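Local coordinates for uncharacterized protein (Staphylococcus aureus subsp. aureus, PDB 4H0A) that is of unknown function but belongs to the CAP family of cysteine-rich secretory proteins, carrying a CAP-associated N-terminal region ahead of its CAP domain, at residues K131-Q145 and A178-E192. Residues are numbered along the deposited sequence; the frame is centred on the assembly and turned at random.
Sequences KKYEFELSDEDLKTQ and ADIEPYQLNSNSTSE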
ATOM      1  N   LYS A 131       5.727  -9.305 -23.797  1.00 88.43           N
ATOM      2  CA  LYS A 131       6.571  -8.144 -23.495  1.00 87.65           C
ATOM      3  C   LYS A 131       7.405  -8.426 -22.256  1.00 87.59           C
ATOM      4  O   LYS A 131       6.851  -8.761 -21.215  1.00 83.87           O
ATOM      5  CB  LYS A 131       5.704  -6.895 -23.294  1.00 88.41           C
ATOM      6  CG  LYS A 131       6.479  -5.591 -23.182  1.00107.96           C
ATOM      7  CD  LYS A 131       5.534  -4.396 -23.027  1.00119.76           C
ATOM      8  CE  LYS A 131       6.190  -3.221 -22.343  1.00131.51           C
ATOM      9  NZ  LYS A 131       5.226  -2.114 -22.090  1.00136.94           N
ATOM     10  N   LYS A 132       8.728  -8.276 -22.356  1.00 85.16           N
ATOM     11  CA  LYS A 132       9.619  -8.546 -21.228  1.00 84.23           C
ATOM     12  C   LYS A 132       9.599  -7.406 -20.207  1.00 85.07           C
ATOM     13  O   LYS A 132       9.595  -6.234 -20.579  1.00 85.04           O
ATOM     14  CB  LYS A 132      11.062  -8.792 -21.711  1.00 90.71           C
ATOM     15  CG  LYS A 132      12.068  -8.980 -20.567  1.00105.05           C
ATOM     16  CD  LYS A 132      13.289  -9.780 -20.982  1.00118.08           C
ATOM     17  CE  LYS A 132      14.498  -9.458 -20.128  1.00129.30           C
ATOM     18  NZ  LYS A 132      15.560 -10.490 -20.254  1.00139.56           N
ATOM     19  N   TYR A 133       9.589  -7.774 -18.921  1.00 79.01           N
ATOM     20  CA  TYR A 133       9.677  -6.862 -17.784  1.00 76.80           C
ATOM     21  C   TYR A 133      10.819  -7.323 -16.904  1.00 82.14           C
ATOM     22  O   TYR A 133      10.854  -8.497 -16.540  1.00 81.98           O
ATOM     23  CB  TYR A 133       8.369  -6.838 -16.984  1.00 73.59           C
ATOM     24  CG  TYR A 133       7.253  -6.139 -17.715  1.00 73.89           C
ATOM     25  CD1 TYR A 133       6.443  -6.825 -18.605  1.00 75.74           C
ATOM     26  CD2 TYR A 133       7.051  -4.773 -17.574  1.00 74.53           C
ATOM     27  CE1 TYR A 133       5.435  -6.178 -19.313  1.00 75.56           C
ATOM     28  CE2 TYR A 133       6.040  -4.114 -18.270  1.00 75.43           C
ATOM     29  CZ  TYR A 133       5.239  -4.819 -19.148  1.00 83.47           C
ATOM     30  OH  TYR A 133       4.242  -4.168 -19.834  1.00 85.23           O
ATOM     31  N   GLU A 134      11.772  -6.438 -16.603  1.00 79.59           N
ATOM     32  CA  GLU A 134      12.891  -6.763 -15.719  1.00 79.86           C
ATOM     33  C   GLU A 134      13.034  -5.653 -14.697  1.00 81.77           C
ATOM     34  O   GLU A 134      13.144  -4.488 -15.080  1.00 82.84           O
ATOM     35  CB  GLU A 134      14.188  -6.961 -16.499  1.00 85.66           C
ATOM     36  CG  GLU A 134      15.241  -7.660 -15.658  1.00 94.12           C
ATOM     37  CD  GLU A 134      16.582  -7.838 -16.335  1.00110.27           C
ATOM     38  OE1 GLU A 134      16.767  -7.292 -17.447  1.00 97.24           O
ATOM     39  OE2 GLU A 134      17.459  -8.505 -15.741  1.00104.34           O
ATOM     40  N   PHE A 135      12.984  -5.997 -13.404  1.00 75.22           N
ATOM     41  CA  PHE A 135      13.077  -5.008 -12.334  1.00 73.44           C
ATOM     42  C   PHE A 135      14.480  -4.917 -11.771  1.00 81.12           C
ATOM     43  O   PHE A 135      15.138  -5.940 -11.602  1.00 82.70           O
ATOM     44  CB  PHE A 135      12.114  -5.347 -11.191  1.00 70.58           C
ATOM     45  CG  PHE A 135      10.657  -5.167 -11.528  1.00 69.18           C
ATOM     46  CD1 PHE A 135      10.158  -3.921 -11.887  1.00 71.08           C
ATOM     47  CD2 PHE A 135       9.766  -6.221 -11.407  1.00 68.78           C
ATOM     48  CE1 PHE A 135       8.799  -3.740 -12.134  1.00 68.83           C
ATOM     49  CE2 PHE A 135       8.411  -6.038 -11.671  1.00 68.67           C
ATOM     50  CZ  PHE A 135       7.939  -4.804 -12.040  1.00 65.81           C
ATOM     51  N   GLU A 136      14.914  -3.686 -11.450  1.00 78.93           N
ATOM     52  CA  GLU A 136      16.210  -3.391 -10.827  1.00 81.02           C
ATOM     53  C   GLU A 136      15.940  -3.120  -9.347  1.00 83.41           C
ATOM     54  O   GLU A 136      15.638  -1.980  -8.993  1.00 82.84           O
ATOM     55  CB  GLU A 136      16.864  -2.172 -11.516  1.00 85.15           C
ATOM     56  CG  GLU A 136      17.217  -2.392 -12.977  1.00 97.28           C
ATOM     57  CD  GLU A 136      18.251  -3.474 -13.214  1.00118.70           C
ATOM     58  OE1 GLU A 136      19.272  -3.492 -12.489  1.00114.27           O
ATOM     59  OE2 GLU A 136      18.034  -4.314 -14.116  1.00110.71           O
ATOM     60  N   LEU A 137      15.962  -4.168  -8.496  1.00 79.01           N
ATOM     61  CA  LEU A 137      15.642  -4.005  -7.067  1.00 76.46           C
ATOM     62  C   LEU A 137      16.795  -3.343  -6.294  1.00 83.02           C
ATOM     63  O   LEU A 137      17.897  -3.891  -6.257  1.00 86.25           O
ATOM     64  CB  LEU A 137      15.249  -5.342  -6.392  1.00 74.55           C
ATOM     65  CG  LEU A 137      13.732  -5.557  -6.243  1.00 74.85           C
ATOM     66  CD1 LEU A 137      13.102  -5.887  -7.564  1.00 73.63           C
ATOM     67  CD2 LEU A 137      13.418  -6.638  -5.219  1.00 77.06           C
ATOM     68  N   SER A 138      16.526  -2.170  -5.660  1.00 78.17           N
ATOM     69  CA  SER A 138      17.515  -1.429  -4.859  1.00 80.15           C
ATOM     70  C   SER A 138      17.813  -2.149  -3.542  1.00 82.01           C
ATOM     71  O   SER A 138      17.167  -3.153  -3.235  1.00 77.52           O
ATOM     72  CB  SER A 138      17.026  -0.005  -4.573  1.00 82.88           C
ATOM     73  OG  SER A 138      15.943   0.047  -3.656  1.00 84.47           O
ATOM     74  N   ASP A 139      18.804  -1.643  -2.767  1.00 81.62           N
ATOM     75  CA  ASP A 139      19.172  -2.242  -1.470  1.00 81.32           C
ATOM     76  C   ASP A 139      17.992  -2.257  -0.511  1.00 81.09           C
ATOM     77  O   ASP A 139      17.747  -3.274   0.137  1.00 79.28           O
ATOM     78  CB  ASP A 139      20.353  -1.500  -0.805  1.00 87.11           C
ATOM     79  CG  ASP A 139      21.708  -2.100  -1.113  1.00105.15           C
ATOM     80  OD1 ASP A 139      21.806  -3.344  -1.175  1.00106.39           O
ATOM     81  OD2 ASP A 139      22.677  -1.322  -1.287  1.00115.74           O
ATOM     82  N   GLU A 140      17.287  -1.122  -0.419  1.00 76.78           N
ATOM     83  CA  GLU A 140      16.097  -0.947   0.410  1.00 74.17           C
ATOM     84  C   GLU A 140      14.986  -1.930  -0.018  1.00 74.37           C
ATOM     85  O   GLU A 140      14.323  -2.495   0.854  1.00 71.92           O
ATOM     86  CB  GLU A 140      15.598   0.515   0.303  1.00 75.77           C
ATOM     87  CG  GLU A 140      14.374   0.853   1.145  1.00 88.03           C
ATOM     88  CD  GLU A 140      13.954   2.311   1.080  1.00116.90           C
ATOM     89  OE1 GLU A 140      14.786   3.184   1.418  1.00118.46           O
ATOM     90  OE2 GLU A 140      12.786   2.581   0.715  1.00109.51           O
ATOM     91  N   ASP A 141      14.796  -2.143  -1.351  1.00 70.22           N
ATOM     92  CA  ASP A 141      13.748  -3.041  -1.870  1.00 66.72           C
ATOM     93  C   ASP A 141      13.952  -4.498  -1.437  1.00 68.11           C
ATOM     94  O   ASP A 141      12.988  -5.143  -1.048  1.00 64.05           O
ATOM     95  CB  ASP A 141      13.670  -2.990  -3.413  1.00 68.95           C
ATOM     96  CG  ASP A 141      13.256  -1.655  -4.004  1.00 78.07           C
ATOM     97  OD1 ASP A 141      12.427  -0.955  -3.378  1.00 76.99           O
ATOM     98  OD2 ASP A 141      13.703  -1.341  -5.130  1.00 84.21           O
ATOM     99  N   LEU A 142      15.184  -5.014  -1.482  1.00 66.57           N
ATOM    100  CA  LEU A 142      15.433  -6.413  -1.103  1.00 66.59           C
ATOM    101  C   LEU A 142      15.205  -6.700   0.371  1.00 70.43           C
ATOM    102  O   LEU A 142      14.819  -7.820   0.723  1.00 69.76           O
ATOM    103  CB  LEU A 142      16.874  -6.818  -1.439  1.00 70.09           C
ATOM    104  CG  LEU A 142      17.172  -6.951  -2.907  1.00 74.87           C
ATOM    105  CD1 LEU A 142      18.658  -6.931  -3.143  1.00 79.47           C
ATOM    106  CD2 LEU A 142      16.581  -8.235  -3.463  1.00 75.16           C
ATOM    107  N   LYS A 143      15.500  -5.724   1.229  1.00 67.61           N
ATOM    108  CA  LYS A 143      15.374  -5.906   2.676  1.00 66.97           C
ATOM    109  C   LYS A 143      13.953  -5.619   3.174  1.00 65.55           C
ATOM    110  O   LYS A 143      13.522  -6.265   4.127  1.00 63.10           O
ATOM    111  CB  LYS A 143      16.368  -4.998   3.434  1.00 71.67           C
ATOM    112  CG  LYS A 143      17.619  -5.716   3.947  1.00 95.26           C
ATOM    113  CD  LYS A 143      18.579  -6.132   2.847  1.00107.59           C
ATOM    114  CE  LYS A 143      19.860  -6.672   3.433  1.00122.74           C
ATOM    115  NZ  LYS A 143      20.782  -7.200   2.391  1.00135.49           N
ATOM    116  N   THR A 144      13.253  -4.631   2.583  1.00 61.25           N
ATOM    117  CA  THR A 144      11.951  -4.193   3.102  1.00 58.32           C
ATOM    118  C   THR A 144      10.763  -4.272   2.131  1.00 59.37           C
ATOM    119  O   THR A 144       9.656  -3.922   2.535  1.00 54.85           O
ATOM    120  CB  THR A 144      12.111  -2.754   3.607  1.00 66.02           C
ATOM    121  OG1 THR A 144      12.267  -1.867   2.490  1.00 61.14           O
ATOM    122  CG2 THR A 144      13.292  -2.622   4.599  1.00 66.87           C
ATOM    123  N   GLN A 145      10.966  -4.743   0.895  1.00 58.33           N
ATOM    124  CA  GLN A 145       9.896  -4.892  -0.099  1.00 56.03           C
ATOM    125  C   GLN A 145      10.201  -6.102  -0.970  1.00 59.93           C
ATOM    126  O   GLN A 145      10.000  -6.057  -2.184  1.00 60.51           O
ATOM    127  CB  GLN A 145       9.835  -3.612  -0.948  1.00 57.89           C
ATOM    128  CG  GLN A 145       8.478  -3.323  -1.541  1.00 69.20           C
ATOM    129  CD  GLN A 145       8.492  -2.107  -2.436  1.00 78.94           C
ATOM    130  OE1 GLN A 145       9.528  -1.510  -2.724  1.00 75.50           O
ATOM    131  NE2 GLN A 145       7.341  -1.727  -2.923  1.00 67.14           N
ATOM    132  N   ALA A 178       3.326  -6.011 -13.325  1.00 52.77           N
ATOM    133  CA  ALA A 178       3.693  -5.128 -14.450  1.00 55.40           C
ATOM    134  C   ALA A 178       2.837  -3.851 -14.461  1.00 59.17           C
ATOM    135  O   ALA A 178       3.332  -2.771 -14.783  1.00 61.02           O
ATOM    136  CB  ALA A 178       3.522  -5.854 -15.775  1.00 57.68           C
ATOM    137  N   ASP A 179       1.558  -3.977 -14.104  1.00 52.12           N
ATOM    138  CA  ASP A 179       0.650  -2.840 -14.062  1.00 50.61           C
ATOM    139  C   ASP A 179       1.018  -1.886 -12.901  1.00 54.82           C
ATOM    140  O   ASP A 179       1.133  -0.684 -13.130  1.00 55.25           O
ATOM    141  CB  ASP A 179      -0.786  -3.344 -13.941  1.00 50.41           C
ATOM    142  CG  ASP A 179      -1.828  -2.286 -14.206  1.00 63.68           C
ATOM    143  OD1 ASP A 179      -2.220  -1.594 -13.251  1.00 62.57           O
ATOM    144  OD2 ASP A 179      -2.267  -2.168 -15.369  1.00 74.22           O
ATOM    145  N   ILE A 180       1.242  -2.410 -11.683  1.00 50.96           N
ATOM    146  CA  ILE A 180       1.630  -1.577 -10.534  1.00 51.27           C
ATOM    147  C   ILE A 180       3.022  -0.996 -10.757  1.00 57.61           C
ATOM    148  O   ILE A 180       3.223   0.181 -10.460  1.00 57.92           O
ATOM    149  CB  ILE A 180       1.585  -2.355  -9.181  1.00 53.63           C
ATOM    150  CG1 ILE A 180       0.150  -2.726  -8.831  1.00 52.54           C
ATOM    151  CG2 ILE A 180       2.233  -1.527  -8.035  1.00 55.28           C
ATOM    152  CD1 ILE A 180      -0.012  -3.609  -7.604  1.00 58.20           C
ATOM    153  N   GLU A 181       3.976  -1.821 -11.255  1.00 56.17           N
ATOM    154  CA  GLU A 181       5.379  -1.438 -11.470  1.00 58.94           C
ATOM    155  C   GLU A 181       5.971  -0.870 -10.156  1.00 63.33           C
ATOM    156  O   GLU A 181       6.330   0.305 -10.101  1.00 63.52           O
ATOM    157  CB  GLU A 181       5.450  -0.425 -12.633  1.00 62.31           C
ATOM    158  CG  GLU A 181       6.843  -0.165 -13.176  1.00 76.30           C
ATOM    159  CD  GLU A 181       6.873   0.928 -14.227  1.00 95.78           C
ATOM    160  OE1 GLU A 181       5.994   0.921 -15.119  1.00 79.54           O
ATOM    161  OE2 GLU A 181       7.785   1.784 -14.168  1.00 93.93           O
ATOM    162  N   PRO A 182       6.010  -1.662  -9.058  1.00 59.88           N
ATOM    163  CA  PRO A 182       6.488  -1.106  -7.775  1.00 59.51           C
ATOM    164  C   PRO A 182       8.004  -0.945  -7.651  1.00 64.95           C
ATOM    165  O   PRO A 182       8.458  -0.390  -6.648  1.00 65.96           O
ATOM    166  CB  PRO A 182       5.947  -2.083  -6.724  1.00 59.48           C
ATOM    167  CG  PRO A 182       5.480  -3.288  -7.459  1.00 63.55           C
ATOM    168  CD  PRO A 182       5.622  -3.080  -8.932  1.00 60.61           C
ATOM    169  N   TYR A 183       8.787  -1.415  -8.639  1.00 61.47           N
ATOM    170  CA  TYR A 183      10.239  -1.284  -8.637  1.00 63.31           C
ATOM    171  C   TYR A 183      10.686  -0.599  -9.914  1.00 71.25           C
ATOM    172  O   TYR A 183       9.930  -0.523 -10.891  1.00 70.35           O
ATOM    173  CB  TYR A 183      10.907  -2.658  -8.511  1.00 63.30           C
ATOM    174  CG  TYR A 183      10.300  -3.539  -7.446  1.00 60.01           C
ATOM    175  CD1 TYR A 183      10.675  -3.415  -6.116  1.00 61.29           C
ATOM    176  CD2 TYR A 183       9.338  -4.490  -7.767  1.00 57.64           C
ATOM    177  CE1 TYR A 183      10.113  -4.218  -5.128  1.00 57.73           C
ATOM    178  CE2 TYR A 183       8.769  -5.300  -6.787  1.00 55.20           C
ATOM    179  CZ  TYR A 183       9.161  -5.162  -5.469  1.00 56.40           C
ATOM    180  OH  TYR A 183       8.621  -5.991  -4.519  1.00 52.49           O
ATOM    181  N   GLN A 184      11.913  -0.088  -9.905  1.00 71.68           N
ATOM    182  CA  GLN A 184      12.486   0.569 -11.070  1.00 75.03           C
ATOM    183  C   GLN A 184      12.686  -0.457 -12.175  1.00 82.03           C
ATOM    184  O   GLN A 184      13.183  -1.553 -11.909  1.00 82.50           O
ATOM    185  CB  GLN A 184      13.826   1.240 -10.707  1.00 79.84           C
ATOM    186  CG  GLN A 184      14.383   2.149 -11.803  1.00100.17           C
ATOM    187  CD  GLN A 184      15.663   2.836 -11.382  1.00133.09           C
ATOM    188  OE1 GLN A 184      16.338   2.435 -10.425  1.00129.67           O
ATOM    189  NE2 GLN A 184      16.042   3.879 -12.107  1.00133.77           N
ATOM    190  N   LEU A 185      12.290  -0.113 -13.404  1.00 80.06           N
ATOM    191  CA  LEU A 185      12.460  -1.009 -14.545  1.00 81.70           C
ATOM    192  C   LEU A 185      13.827  -0.824 -15.162  1.00 90.51           C
ATOM    193  O   LEU A 185      14.361   0.286 -15.162  1.00 91.96           O
ATOM    194  CB  LEU A 185      11.393  -0.747 -15.619  1.00 81.02           C
ATOM    195  CG  LEU A 185       9.982  -1.228 -15.329  1.00 81.37           C
ATOM    196  CD1 LEU A 185       9.008  -0.619 -16.317  1.00 81.29           C
ATOM    197  CD2 LEU A 185       9.891  -2.748 -15.398  1.00 82.51           C
ATOM    198  N   ASN A 186      14.365  -1.897 -15.747  1.00 89.45           N
ATOM    199  CA  ASN A 186      15.633  -1.846 -16.457  1.00 94.20           C
ATOM    200  C   ASN A 186      15.431  -1.052 -17.759  1.00101.79           C
ATOM    201  O   ASN A 186      14.309  -0.993 -18.265  1.00 98.13           O
ATOM    202  CB  ASN A 186      16.123  -3.267 -16.738  1.00 95.69           C
ATOM    203  CG  ASN A 186      17.526  -3.362 -17.298  1.00116.98           C
ATOM    204  OD1 ASN A 186      18.286  -2.386 -17.350  1.00107.15           O
ATOM    205  ND2 ASN A 186      17.913  -4.559 -17.696  1.00111.44           N
ATOM    206  N   SER A 187      16.506  -0.435 -18.287  1.00105.28           N
ATOM    207  CA  SER A 187      16.466   0.374 -19.519  1.00109.02           C
ATOM    208  C   SER A 187      15.847  -0.373 -20.722  1.00115.43           C
ATOM    209  O   SER A 187      15.232   0.269 -21.575  1.00115.90           O
ATOM    210  CB  SER A 187      17.868   0.847 -19.893  1.00118.06           C
ATOM    211  OG  SER A 187      18.757  -0.246 -20.061  1.00130.82           O
ATOM    212  N   ASN A 188      16.016  -1.713 -20.792  1.00113.06           N
ATOM    213  CA  ASN A 188      15.442  -2.539 -21.866  1.00113.64           C
ATOM    214  C   ASN A 188      13.896  -2.608 -21.788  1.00113.38           C
ATOM    215  O   ASN A 188      13.247  -2.773 -22.819  1.00113.87           O
ATOM    216  CB  ASN A 188      16.041  -3.968 -21.859  1.00116.95           C
ATOM    217  CG  ASN A 188      15.830  -4.798 -20.596  1.00138.41           C
ATOM    218  OD1 ASN A 188      14.892  -4.598 -19.816  1.00129.74           O
ATOM    219  ND2 ASN A 188      16.686  -5.792 -20.390  1.00131.87           N
ATOM    220  N   SER A 189      13.319  -2.498 -20.577  1.00105.56           N
ATOM    221  CA  SER A 189      11.868  -2.558 -20.371  1.00101.38           C
ATOM    222  C   SER A 189      11.209  -1.192 -20.607  1.00105.18           C
ATOM    223  O   SER A 189      11.882  -0.162 -20.549  1.00107.00           O
ATOM    224  CB  SER A 189      11.554  -3.044 -18.959  1.00100.25           C
ATOM    225  OG  SER A 189      12.071  -4.345 -18.723  1.00107.68           O
ATOM    226  N   THR A 190       9.890  -1.194 -20.872  1.00 99.27           N
ATOM    227  CA  THR A 190       9.087   0.013 -21.103  1.00 98.28           C
ATOM    228  C   THR A 190       7.889  -0.004 -20.161  1.00 98.74           C
ATOM    229  O   THR A 190       7.226  -1.034 -20.037  1.00 96.09           O
ATOM    230  CB  THR A 190       8.636   0.098 -22.575  1.00105.00           C
ATOM    231  OG1 THR A 190       9.777  -0.016 -23.429  1.00107.59           O
ATOM    232  CG2 THR A 190       7.893   1.395 -22.889  1.00102.29           C
ATOM    233  N   SER A 191       7.609   1.132 -19.504  1.00 95.22           N
ATOM    234  CA  SER A 191       6.480   1.261 -18.577  1.00 91.76           C
ATOM    235  C   SER A 191       5.143   1.188 -19.340  1.00 95.26           C
ATOM    236  O   SER A 191       5.040   1.718 -20.451  1.00 96.98           O
ATOM    237  CB  SER A 191       6.581   2.578 -17.808  1.00 95.63           C
ATOM    238  OG  SER A 191       5.479   2.796 -16.945  1.00103.09           O
ATOM    239  N   GLU A 192       4.135   0.511 -18.756  1.00 89.14           N
ATOM    240  CA  GLU A 192       2.813   0.371 -19.382  1.00 88.02           C
ATOM    241  C   GLU A 192       2.080   1.703 -19.489  1.00 91.92           C
ATOM    242  O   GLU A 192       2.244   2.565 -18.623  1.00 90.80           O
ATOM    243  CB  GLU A 192       1.908  -0.591 -18.578  1.00 86.09           C
ATOM    244  CG  GLU A 192       2.257  -2.063 -18.694  1.00 95.57           C
ATOM    245  CD  GLU A 192       1.256  -3.008 -18.050  1.00105.35           C
ATOM    246  OE1 GLU A 192       0.222  -2.533 -17.526  1.00 92.09           O
ATOM    247  OE2 GLU A 192       1.500  -4.236 -18.091  1.00 94.97           O
TER
HETATM  248  O   HOH W   1      13.690  -0.281  -7.645  1.00 58.41           O
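F135 and L185 form a non-hydrogen-bonded antiparallel pair with diverging side chains, their CA atoms 4.6 Å apart. On either side of them the backbones bond: N186 N donates to E134 O, and E136 N to Q184 O over 2.8 Å, almost straight at 176°. Past N186 a type I turn swings the chain round, so that the next NH along the strand, E134 N, is met by a side chain, S189 OG. That hydroxyl in turn donates a hydrogen bond to N188 OD1. E134 reaches out extended, CG anti to the backbone N (chi1 -164°), and its OE1 takes N186 ND2 at 3.0 Å from above the carboxylate plane, with a weak second bond from N188 ND2. Residues 184-185 thus add a short, weakly bonded edge strand to the hairpin of 125-128 and 131-136, which belongs to the CAP-associated N-terminal region. A178 CB, in the last turn of helix 174-180, sits squarely over one face of the Y133 ring, 3.8 Å from its centroid. Y183 turns its edge to the face of F135, a T-shaped pair with centroids 5.4 Å apart, while L137 CD1 lies over one face of the Y183 ring and P182 CB over the other. The Y183 hydroxyl donates to Q145 O (OH to O 2.7 Å) and also bonds Q156. A water joins E136 O, Q184 N and D141 OD2, tying the strand pair to the capping box of S138 and D141.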